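Local coordinates for ABC transporter substrate-binding protein (Bradyrhizobium japonicum, PDB 4I1D) that serves an ABC transporter as a periplasmic solute-binding protein, possibly for polyamines such as spermidine and putrescine, and is seen here with D-malate, at residues 21-26 with 34-39; 142-147 with 299-304. One frame throughout, in Å; residues are numbered along the deposited sequence.

How the contacts relate
Contact 1 closes early in the chain, before contact 2 opens. It sets helix 12-30 against its own neighbour in sequence, strand 33-38. Contact 2 brings the loop leading into helix 146-153 to the far C-terminal segment 299-304, more than 150 residues later. Their centres lie 28 Å apart on opposite sides of the chain's centre, and their nearest atoms are about 13 Å from each other. Both nevertheless reach the same branched mixed sheet, contact 1 through strand 33-38 and contact 2 through strand 299-300, which runs beside 219-235. One contact is thus local and the other distant in sequence, within one periplasmic-binding-protein fold.

Contact 1. Residues 21-26 with 34-39; sequences AILDPS and INQDSI
Leu-23 meets Ile-34 and Gln-36 from the face of helix 12-30 turned to the strand. Its carbonyl O lies 3.4 Å from Ile-34 CD1, while its own CB is 4.2 Å from that same methyl, so Ile-34 leans on backbone and side chain together. The Leu-23 side chain then runs on to Gln-36, where methyl CD1 comes 3.5 Å from NE2. This is van der Waals contact, with the two side chains slanting across each other. Leucine suits a buried spot between helix and strand, and a branched isoleucine covers it well from the strand side. The polar end of Gln-36 is spent on the helix: OE1 accepts from Gln-15 NE2, and NE2 bonds to Thr-19 OG1. With CG beside the backbone N (chi1 -68°) and the chain extended beyond it, the amide reaches both. A leucine here would probably leave Thr-19 OG1 and Gln-15 NE2 without these bonds, weakening one of the strand's polar links to the helix. Farther along the helix, Pro-25, with no N-H to offer, fits the kink where its N makes no bond to the preceding turn. Ser-26 follows; its N (3.0 Å) and its OG (2.8 Å) both bind Ile-22 O, from opposite faces of the carbonyl plane. Phe-248 of helix 242-252 also touches Leu-23, Ser-26 and Ile-34. On the strand, Asp-37 OD2 forms a salt bridge with Arg-208 of a second subunit. Helix 12-30 is the crossover between parallel strands 4-9 and 33-38, a beta-alpha-beta unit characteristic of the periplasmic binding protein fold.

Contact 2. Residues 142-147 with 299-304; sequences HPIATL and ALMSYA. With SO4 (sulfate ion), chain H.
The first torsion of Ile-144 (chi1 -54°) swings CG1 beside the backbone N and sends CG2 to the far side, toward selenomethionine Met-301. Met-301 first extends, then bends at chi3 (-57°), which turns its terminal methyl CE onto Ile-144. CE lies 3.5 Å from Ile-144 CG2, and the two side chains cross at about a right angle. The same CE sits 3.7 Å from the backbone N of Ala-145 and 4.2 Å from its CB, where a small residue lets the flexible side chain approach the main chain. Trp-306 also touches both Ile-144 and Met-301. Ala-145 is the N-cap residue of helix 146-153, and the turn before it is held by Thr-146 OG1, which donates to His-142 O at 2.6 Å, nearly straight on to the carbonyl (174°). Within that turn Ile-144 N donates to His-142 ND1 at 3.3 Å. Met-301 follows strand 299-300, which pairs in parallel with 219-235 in the binding-protein sheet. Beyond it Ser-302 N-caps helix 303-306, its OG bonding to Trp-305 N. A sulfate, probably from the crystallisation liquor, sits at this helix start. Ser-302 OG donates to its O4 at 3.0 Å, but the 2.3 Å from Ala-304 N to that oxygen is too short to trust. Met-301 CG lies over one face of the Tyr-303 ring, near its rim, and Tyr-303 OH is bonded to Ser-230 N.

Contact 1. Residues 21-26 with 34-39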
ATOM      1  N   ALA A  21     -42.949 -20.111 -17.219  1.00 56.88           N
ATOM      2  CA  ALA A  21     -43.350 -21.417 -16.711  1.00 54.87           C
ATOM      3  C   ALA A  21     -43.922 -21.379 -15.305  1.00 54.42           C
ATOM      4  O   ALA A  21     -44.833 -22.140 -14.985  1.00 52.66           O
ATOM      5  CB  ALA A  21     -42.159 -22.370 -16.737  1.00 53.56           C
ATOM      6  N   ILE A  22     -43.372 -20.516 -14.455  1.00 47.99           N
ATOM      7  CA  ILE A  22     -43.648 -20.607 -13.022  1.00 42.02           C
ATOM      8  C   ILE A  22     -44.205 -19.353 -12.349  1.00 49.90           C
ATOM      9  O   ILE A  22     -45.249 -19.418 -11.700  1.00 53.95           O
ATOM     10  CB  ILE A  22     -42.414 -21.093 -12.254  1.00 48.25           C
ATOM     11  CG1 ILE A  22     -42.087 -22.530 -12.667  1.00 50.31           C
ATOM     12  CG2 ILE A  22     -42.657 -20.999 -10.760  1.00 52.13           C
ATOM     13  CD1 ILE A  22     -40.887 -23.091 -11.992  1.00 57.08           C
ATOM     14  N   LEU A  23     -43.519 -18.221 -12.491  1.00 47.67           N
ATOM     15  CA  LEU A  23     -43.925 -17.007 -11.790  1.00 47.36           C
ATOM     16  C   LEU A  23     -45.304 -16.499 -12.239  1.00 49.89           C
ATOM     17  O   LEU A  23     -46.207 -16.350 -11.420  1.00 58.12           O
ATOM     18  CB  LEU A  23     -42.859 -15.918 -11.927  1.00 52.07           C
ATOM     19  CG  LEU A  23     -41.460 -16.387 -11.521  1.00 54.79           C
ATOM     20  CD1 LEU A  23     -40.434 -15.254 -11.607  1.00 62.14           C
ATOM     21  CD2 LEU A  23     -41.480 -16.992 -10.132  1.00 51.49           C
ATOM     22  N   ASP A  24     -45.476 -16.249 -13.534  1.00 48.64           N
ATOM     23  CA  ASP A  24     -46.761 -15.751 -14.043  1.00 50.85           C
ATOM     24  C   ASP A  24     -47.941 -16.668 -13.712  1.00 59.09           C
ATOM     25  O   ASP A  24     -48.966 -16.202 -13.214  1.00 63.04           O
ATOM     26  CB  ASP A  24     -46.716 -15.495 -15.556  1.00 53.50           C
ATOM     27  CG  ASP A  24     -46.079 -14.163 -15.904  1.00 66.53           C
ATOM     28  OD1 ASP A  24     -45.785 -13.383 -14.973  1.00 69.63           O
ATOM     29  OD2 ASP A  24     -45.887 -13.888 -17.107  1.00 73.50           O
ATOM     30  N   PRO A  25     -47.812 -17.974 -13.996  1.00 59.16           N
ATOM     31  CA  PRO A  25     -48.951 -18.847 -13.671  1.00 62.14           C
ATOM     32  C   PRO A  25     -49.223 -18.889 -12.160  1.00 59.02           C
ATOM     33  O   PRO A  25     -50.378 -18.886 -11.752  1.00 61.66           O
ATOM     34  CB  PRO A  25     -48.509 -20.224 -14.192  1.00 63.88           C
ATOM     35  CG  PRO A  25     -47.408 -19.931 -15.199  1.00 64.32           C
ATOM     36  CD  PRO A  25     -46.717 -18.701 -14.668  1.00 55.89           C
ATOM     37  N   SER A  26     -48.174 -18.914 -11.345  1.00 52.70           N
ATOM     38  CA  SER A  26     -48.338 -18.895  -9.892  1.00 60.01           C
ATOM     39  C   SER A  26     -48.991 -17.607  -9.383  1.00 63.48           C
ATOM     40  O   SER A  26     -49.880 -17.642  -8.534  1.00 68.26           O
ATOM     41  CB  SER A  26     -46.985 -19.088  -9.203  1.00 59.90           C
ATOM     42  OG  SER A  26     -46.506 -20.407  -9.397  1.00 62.83           O
ATOM     43  N   ILE A  34     -45.922 -10.756  -8.172  1.00 57.08           N
ATOM     44  CA  ILE A  34     -44.556 -11.184  -7.904  1.00 50.88           C
ATOM     45  C   ILE A  34     -43.579 -10.161  -8.463  1.00 52.05           C
ATOM     46  O   ILE A  34     -43.378 -10.079  -9.671  1.00 57.96           O
ATOM     47  CB  ILE A  34     -44.270 -12.578  -8.499  1.00 50.54           C
ATOM     48  CG1 ILE A  34     -45.392 -13.547  -8.109  1.00 52.15           C
ATOM     49  CG2 ILE A  34     -42.879 -13.096  -8.056  1.00 45.96           C
ATOM     50  CD1 ILE A  34     -45.158 -14.981  -8.533  1.00 50.94           C
ATOM     51  N   ASN A  35     -42.992  -9.357  -7.586  1.00 49.92           N
ATOM     52  CA  ASN A  35     -41.930  -8.453  -8.006  1.00 48.92           C
ATOM     53  C   ASN A  35     -40.618  -9.222  -8.103  1.00 50.67           C
ATOM     54  O   ASN A  35     -40.284 -10.029  -7.232  1.00 54.88           O
ATOM     55  CB  ASN A  35     -41.807  -7.285  -7.039  1.00 53.91           C
ATOM     56  CG  ASN A  35     -43.144  -6.626  -6.767  1.00 55.59           C
ATOM     57  OD1 ASN A  35     -43.630  -6.626  -5.634  1.00 57.99           O
ATOM     58  ND2 ASN A  35     -43.755  -6.071  -7.811  1.00 49.77           N
ATOM     59  N   GLN A  36     -39.888  -8.991  -9.184  1.00 50.47           N
ATOM     60  CA  GLN A  36     -38.675  -9.742  -9.450  1.00 42.27           C
ATOM     61  C   GLN A  36     -37.434  -8.917  -9.198  1.00 44.72           C
ATOM     62  O   GLN A  36     -37.435  -7.699  -9.376  1.00 47.37           O
ATOM     63  CB  GLN A  36     -38.655 -10.227 -10.904  1.00 49.29           C
ATOM     64  CG  GLN A  36     -39.693 -11.292 -11.232  1.00 53.14           C
ATOM     65  CD  GLN A  36     -39.437 -11.954 -12.574  1.00 48.12           C
ATOM     66  OE1 GLN A  36     -38.285 -12.196 -12.950  1.00 43.22           O
ATOM     67  NE2 GLN A  36     -40.509 -12.247 -13.307  1.00 44.81           N
ATOM     68  N   ASP A  37     -36.360  -9.599  -8.819  1.00 44.72           N
ATOM     69  CA  ASP A  37     -35.044  -8.985  -8.780  1.00 42.12           C
ATOM     70  C   ASP A  37     -34.056 -10.053  -9.245  1.00 47.59           C
ATOM     71  O   ASP A  37     -34.432 -11.223  -9.403  1.00 45.39           O
ATOM     72  CB  ASP A  37     -34.721  -8.489  -7.366  1.00 42.85           C
ATOM     73  CG  ASP A  37     -33.713  -7.342  -7.360  1.00 52.96           C
ATOM     74  OD1 ASP A  37     -33.128  -7.051  -8.429  1.00 53.34           O
ATOM     75  OD2 ASP A  37     -33.503  -6.731  -6.284  1.00 57.79           O
ATOM     76  N   SER A  38     -32.809  -9.650  -9.478  1.00 42.03           N
ATOM     77  CA  SER A  38     -31.762 -10.554  -9.944  1.00 49.40           C
ATOM     78  C   SER A  38     -30.425 -10.188  -9.334  1.00 55.21           C
ATOM     79  O   SER A  38     -30.138  -9.015  -9.090  1.00 55.30           O
ATOM     80  CB  SER A  38     -31.634 -10.505 -11.475  1.00 46.32           C
ATOM     81  OG  SER A  38     -32.854 -10.888 -12.083  1.00 52.08           O
ATOM     82  N   ILE A  39     -29.601 -11.200  -9.102  1.00 53.49           N
ATOM     83  CA  ILE A  39     -28.252 -10.988  -8.617  1.00 54.03           C
ATOM     84  C   ILE A  39     -27.459 -12.272  -8.858  1.00 59.20           C
ATOM     85  O   ILE A  39     -27.999 -13.375  -8.720  1.00 59.34           O
ATOM     86  CB  ILE A  39     -28.249 -10.584  -7.112  1.00 56.56           C
ATOM     87  CG1 ILE A  39     -26.879 -10.034  -6.700  1.00 63.36           C
ATOM     88  CG2 ILE A  39     -28.653 -11.760  -6.229  1.00 44.83           C
ATOM     89  CD1 ILE A  39     -26.850  -9.433  -5.308  1.00 63.32           C
TER

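Contact 2. Residues 142-147 with 299-304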
ATOM      1  N   HIS A 142     -13.160 -21.621 -10.259  1.00 46.35           N
ATOM      2  CA  HIS A 142     -13.991 -21.888  -9.097  1.00 46.78           C
ATOM      3  C   HIS A 142     -13.895 -23.352  -8.690  1.00 44.99           C
ATOM      4  O   HIS A 142     -13.892 -24.236  -9.542  1.00 50.87           O
ATOM      5  CB  HIS A 142     -15.445 -21.532  -9.405  1.00 47.20           C
ATOM      6  CG  HIS A 142     -16.267 -21.262  -8.189  1.00 58.90           C
ATOM      7  ND1 HIS A 142     -16.843 -22.267  -7.440  1.00 60.58           N
ATOM      8  CD2 HIS A 142     -16.613 -20.098  -7.586  1.00 62.06           C
ATOM      9  CE1 HIS A 142     -17.507 -21.734  -6.433  1.00 61.79           C
ATOM     10  NE2 HIS A 142     -17.384 -20.420  -6.499  1.00 63.36           N
ATOM     11  N   PRO A 143     -13.823 -23.611  -7.382  1.00 43.88           N
ATOM     12  CA  PRO A 143     -13.605 -24.989  -6.910  1.00 47.72           C
ATOM     13  C   PRO A 143     -14.797 -25.917  -7.141  1.00 44.12           C
ATOM     14  O   PRO A 143     -14.590 -27.099  -7.417  1.00 48.29           O
ATOM     15  CB  PRO A 143     -13.324 -24.813  -5.411  1.00 48.83           C
ATOM     16  CG  PRO A 143     -13.925 -23.458  -5.061  1.00 51.50           C
ATOM     17  CD  PRO A 143     -13.767 -22.618  -6.293  1.00 42.51           C
ATOM     18  N   ILE A 144     -16.017 -25.394  -7.057  1.00 43.31           N
ATOM     19  CA  ILE A 144     -17.216 -26.225  -7.180  1.00 44.73           C
ATOM     20  C   ILE A 144     -17.335 -26.884  -8.561  1.00 45.93           C
ATOM     21  O   ILE A 144     -17.208 -26.210  -9.577  1.00 44.97           O
ATOM     22  CB  ILE A 144     -18.476 -25.399  -6.913  1.00 57.61           C
ATOM     23  CG1 ILE A 144     -18.362 -24.698  -5.562  1.00 64.37           C
ATOM     24  CG2 ILE A 144     -19.716 -26.281  -6.951  1.00 58.55           C
ATOM     25  CD1 ILE A 144     -18.476 -25.631  -4.412  1.00 67.52           C
ATOM     26  N   ALA A 145     -17.605 -28.190  -8.577  1.00 48.50           N
ATOM     27  CA  ALA A 145     -17.671 -29.003  -9.802  1.00 45.24           C
ATOM     28  C   ALA A 145     -16.287 -29.248 -10.400  1.00 43.59           C
ATOM     29  O   ALA A 145     -16.009 -30.330 -10.906  1.00 52.90           O
ATOM     30  CB  ALA A 145     -18.595 -28.373 -10.843  1.00 42.80           C
ATOM     31  N   THR A 146     -15.427 -28.236 -10.343  1.00 38.84           N
ATOM     32  CA  THR A 146     -14.065 -28.364 -10.857  1.00 38.79           C
ATOM     33  C   THR A 146     -13.280 -29.462 -10.120  1.00 42.18           C
ATOM     34  O   THR A 146     -12.651 -30.322 -10.757  1.00 45.28           O
ATOM     35  CB  THR A 146     -13.317 -27.015 -10.774  1.00 45.02           C
ATOM     36  OG1 THR A 146     -14.107 -25.993 -11.394  1.00 47.89           O
ATOM     37  CG2 THR A 146     -11.960 -27.093 -11.468  1.00 45.53           C
ATOM     38  N   LEU A 147     -13.318 -29.440  -8.785  1.00 43.31           N
ATOM     39  CA  LEU A 147     -12.640 -30.469  -7.995  1.00 40.59           C
ATOM     40  C   LEU A 147     -13.177 -31.842  -8.361  1.00 43.68           C
ATOM     41  O   LEU A 147     -12.405 -32.775  -8.559  1.00 46.45           O
ATOM     42  CB  LEU A 147     -12.833 -30.241  -6.499  1.00 42.03           C
ATOM     43  CG  LEU A 147     -12.213 -28.968  -5.933  1.00 49.63           C
ATOM     44  CD1 LEU A 147     -12.217 -29.032  -4.419  1.00 56.06           C
ATOM     45  CD2 LEU A 147     -10.797 -28.792  -6.453  1.00 43.60           C
ATOM     46  N   ALA A 299     -22.172 -37.327 -11.783  1.00 46.32           N
ATOM     47  CA  ALA A 299     -21.913 -37.181 -10.363  1.00 51.18           C
ATOM     48  C   ALA A 299     -22.990 -36.280  -9.761  1.00 54.26           C
ATOM     49  O   ALA A 299     -23.217 -35.155 -10.217  1.00 50.51           O
ATOM     50  CB  ALA A 299     -20.542 -36.592 -10.136  1.00 53.86           C
ATOM     51  N   LEU A 300     -23.669 -36.784  -8.743  1.00 41.90           N
ATOM     52  CA  LEU A 300     -24.645 -35.984  -8.050  1.00 49.85           C
ATOM     53  C   LEU A 300     -23.930 -35.169  -6.979  1.00 50.95           C
ATOM     54  O   LEU A 300     -23.428 -35.721  -5.998  1.00 58.45           O
ATOM     55  CB  LEU A 300     -25.704 -36.893  -7.424  1.00 54.02           C
ATOM     56  CG  LEU A 300     -26.866 -36.168  -6.750  1.00 60.11           C
ATOM     57  CD1 LEU A 300     -27.620 -35.259  -7.745  1.00 55.52           C
ATOM     58  CD2 LEU A 300     -27.797 -37.191  -6.123  1.00 67.08           C
HETATM   59  N   MSE A 301     -23.865 -33.860  -7.167  1.00 53.38           N
HETATM   60  CA  MSE A 301     -23.180 -33.010  -6.195  1.00 54.88           C
HETATM   61  C   MSE A 301     -23.738 -33.182  -4.784  1.00 51.89           C
HETATM   62  O   MSE A 301     -24.953 -33.144  -4.578  1.00 53.62           O
HETATM   63  CB  MSE A 301     -23.244 -31.538  -6.595  1.00 49.59           C
HETATM   64  CG  MSE A 301     -22.679 -30.614  -5.509  1.00 56.46           C
HETATM   65 SE   MSE A 301     -22.110 -28.884  -6.210  0.68 53.01          SE
HETATM   66  CE  MSE A 301     -20.843 -29.561  -7.528  1.00 46.04           C
ATOM     67  N   SER A 302     -22.842 -33.380  -3.820  1.00 44.35           N
ATOM     68  CA  SER A 302     -23.209 -33.431  -2.402  1.00 46.35           C
ATOM     69  C   SER A 302     -23.099 -32.052  -1.752  1.00 49.01           C
ATOM     70  O   SER A 302     -22.003 -31.593  -1.406  1.00 54.33           O
ATOM     71  CB  SER A 302     -22.312 -34.431  -1.647  1.00 54.07           C
ATOM     72  OG  SER A 302     -22.588 -34.429  -0.255  1.00 50.86           O
ATOM     73  N   TYR A 303     -24.240 -31.392  -1.596  1.00 39.96           N
ATOM     74  CA  TYR A 303     -24.309 -30.114  -0.897  1.00 46.32           C
ATOM     75  C   TYR A 303     -24.006 -30.240   0.591  1.00 50.82           C
ATOM     76  O   TYR A 303     -23.515 -29.297   1.201  1.00 51.81           O
ATOM     77  CB  TYR A 303     -25.663 -29.435  -1.159  1.00 46.59           C
ATOM     78  CG  TYR A 303     -25.761 -29.070  -2.610  1.00 51.13           C
ATOM     79  CD1 TYR A 303     -24.935 -28.084  -3.144  1.00 50.33           C
ATOM     80  CD2 TYR A 303     -26.613 -29.754  -3.467  1.00 46.51           C
ATOM     81  CE1 TYR A 303     -24.987 -27.757  -4.486  1.00 52.05           C
ATOM     82  CE2 TYR A 303     -26.671 -29.441  -4.807  1.00 48.83           C
ATOM     83  CZ  TYR A 303     -25.859 -28.440  -5.316  1.00 55.67           C
ATOM     84  OH  TYR A 303     -25.915 -28.119  -6.661  1.00 60.67           O
ATOM     85  N   ALA A 304     -24.278 -31.406   1.164  1.00 48.32           N
ATOM     86  CA  ALA A 304     -23.882 -31.673   2.539  1.00 56.84           C
ATOM     87  C   ALA A 304     -22.357 -31.617   2.666  1.00 56.44           C
ATOM     88  O   ALA A 304     -21.834 -31.083   3.637  1.00 62.04           O
ATOM     89  CB  ALA A 304     -24.412 -33.029   3.008  1.00 59.50           C
TER
HETATM   90  S   SO4 H 404     -26.574 -33.796  -0.267  0.95120.68           S
HETATM   91  O1  SO4 H 404     -26.915 -33.601  -1.677  0.95116.87           O
HETATM   92  O2  SO4 H 404     -27.626 -33.201   0.557  0.95117.04           O
HETATM   93  O3  SO4 H 404     -26.425 -35.221   0.030  0.95115.75           O
HETATM   94  O4  SO4 H 404     -25.301 -33.142   0.021  0.95126.84           O